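PDB 2ZYO: solute-binding protein from Thermoactinomyces vulgaris, which binds maltodextrins such as maltotetraose, and cyclodextrins, probably as the extracellular receptor of a sugar-uptake transporter. Local coordinates for residues A[132-137]-A[338-343]. Numbering follows the deposited sequence.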
# COMPACT_ATOMS: atom_id res chain seq x y z
N ALA A 132 6.98 7.04 -3.91
CA ALA A 132 8.16 7.84 -3.62
C ALA A 132 8.48 8.64 -4.88
O ALA A 132 7.74 8.56 -5.86
CB ALA A 132 9.34 6.95 -3.23
N LEU A 133 9.57 9.39 -4.85
CA LEU A 133 9.99 10.14 -6.02
C LEU A 133 10.87 9.25 -6.90
O LEU A 133 12.02 8.97 -6.57
CB LEU A 133 10.73 11.43 -5.63
CG LEU A 133 10.87 12.48 -6.74
CD1 LEU A 133 9.52 13.12 -7.09
CD2 LEU A 133 11.88 13.53 -6.34
N ILE A 134 10.29 8.80 -8.02
CA ILE A 134 11.02 7.99 -8.99
C ILE A 134 11.52 8.93 -10.08
O ILE A 134 10.73 9.69 -10.65
CB ILE A 134 10.14 6.89 -9.61
CG1 ILE A 134 9.51 6.01 -8.52
CG2 ILE A 134 10.95 6.04 -10.60
CD1 ILE A 134 8.45 5.04 -9.03
N TYR A 135 12.81 8.89 -10.36
CA TYR A 135 13.39 9.84 -11.31
C TYR A 135 14.29 9.21 -12.37
O TYR A 135 14.85 8.13 -12.17
CB TYR A 135 14.08 11.01 -10.59
CG TYR A 135 15.25 10.65 -9.70
CD1 TYR A 135 16.56 10.80 -10.15
CD2 TYR A 135 15.06 10.20 -8.39
CE1 TYR A 135 17.65 10.49 -9.33
CE2 TYR A 135 16.13 9.88 -7.57
CZ TYR A 135 17.42 10.04 -8.05
OH TYR A 135 18.49 9.73 -7.23
N ASN A 136 14.39 9.90 -13.50
CA ASN A 136 15.25 9.51 -14.60
C ASN A 136 16.64 10.11 -14.38
O ASN A 136 16.80 11.33 -14.43
CB ASN A 136 14.65 10.01 -15.92
CG ASN A 136 15.41 9.54 -17.15
OD1 ASN A 136 16.61 9.27 -17.09
ND2 ASN A 136 14.72 9.48 -18.28
N LYS A 137 17.63 9.25 -14.13
CA LYS A 137 18.99 9.69 -13.78
C LYS A 137 19.69 10.49 -14.89
O LYS A 137 20.67 11.19 -14.63
CB LYS A 137 19.85 8.51 -13.34
CG LYS A 137 19.52 8.00 -11.94
CD LYS A 137 20.39 6.81 -11.57
CE LYS A 137 20.28 6.48 -10.08
NZ LYS A 137 21.23 5.40 -9.69
N ASN A 338 15.89 1.43 -1.73
CA ASN A 338 16.19 2.26 -0.56
C ASN A 338 15.23 3.44 -0.36
O ASN A 338 14.73 3.66 0.75
CB ASN A 338 17.64 2.74 -0.61
CG ASN A 338 18.09 3.44 0.66
OD1 ASN A 338 17.85 2.96 1.77
ND2 ASN A 338 18.78 4.56 0.51
N GLY A 339 14.96 4.18 -1.43
CA GLY A 339 14.06 5.33 -1.39
C GLY A 339 12.63 4.99 -1.01
O GLY A 339 11.99 5.73 -0.25
N PHE A 340 12.14 3.87 -1.52
CA PHE A 340 10.81 3.38 -1.17
C PHE A 340 10.71 3.01 0.31
O PHE A 340 9.72 3.32 0.97
CB PHE A 340 10.43 2.16 -2.02
CG PHE A 340 10.13 2.47 -3.46
CD1 PHE A 340 9.11 3.34 -3.80
CD2 PHE A 340 10.86 1.85 -4.47
CE1 PHE A 340 8.83 3.61 -5.14
CE2 PHE A 340 10.59 2.12 -5.80
CZ PHE A 340 9.57 3.00 -6.14
N ALA A 341 11.75 2.34 0.82
CA ALA A 341 11.78 1.92 2.21
C ALA A 341 11.86 3.13 3.15
O ALA A 341 11.16 3.17 4.17
CB ALA A 341 12.94 0.98 2.46
N LYS A 342 12.70 4.10 2.79
CA LYS A 342 12.81 5.35 3.56
C LYS A 342 11.47 6.07 3.64
O LYS A 342 11.05 6.49 4.72
CB LYS A 342 13.87 6.27 2.94
CG LYS A 342 15.31 5.88 3.21
CD LYS A 342 16.28 6.98 2.80
CE LYS A 342 16.50 7.02 1.29
NZ LYS A 342 17.43 8.11 0.88
N GLN A 343 10.79 6.19 2.50
CA GLN A 343 9.49 6.85 2.46
C GLN A 343 8.43 6.05 3.21
O GLN A 343 7.60 6.63 3.92
CB GLN A 343 9.05 7.10 1.01
CG GLN A 343 7.75 7.90 0.89
CD GLN A 343 7.81 9.24 1.62
OE1 GLN A 343 8.68 10.06 1.36
NE2 GLN A 343 6.87 9.45 2.54
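Phe-340 reaches from the helix 338-344 to Ala-132 and Ile-134, two residues of the long strand 120-136 whose side chains lie on the same side of the sheet. The segments run nearly antiparallel, with their axes 8.2 Å apart at closest approach. Followed outward, the side chain of Phe-340 leaves CB with CG anti to the carbonyl carbon and beside the backbone N (chi1 -72°), a turn that carries the ring over to the strand. Its CD1 is the first atom to arrive, 3.7 Å from Ala-132 CB, and CE1 touches the same methyl; this approach is oblique to the ring. At the far end of the ring, CZ lies against Ile-134, the two side chains crossing at a slant. Ile-134 CD1 sits at the ring edge, near its plane, 3.7 Å from Phe-340 CZ, and Ile-134 CG1 also touches that CZ. Ala-132 CB lies 4.2 Å from the backbone Gly-339 O as well, and Gln-343 CB is close to the same methyl, so the helix comes near the strand here. The amide of Gln-343 is hydrogen-bonded to the connection between strands 262-265 and 278-287, OE1 accepting from Leu-267 N and NE2 donating to Ala-275 O. Val-264, Ile-252 and Ile-319 also pack on Phe-340, whose side chain is about 10 Å from a bound glucose unit. With an alanine here, the ring would be gone from against both Ala-132 and Ile-134, and a gap would probably open between strand and helix. No hydrogen bond joins the two segments, and all five touching residues are buried. Strand and helix thus meet through apolar burial alone in this lobe of the solute-binding protein, whereas Gln-343 gives the helix a polar anchorage to the neighbouring connection.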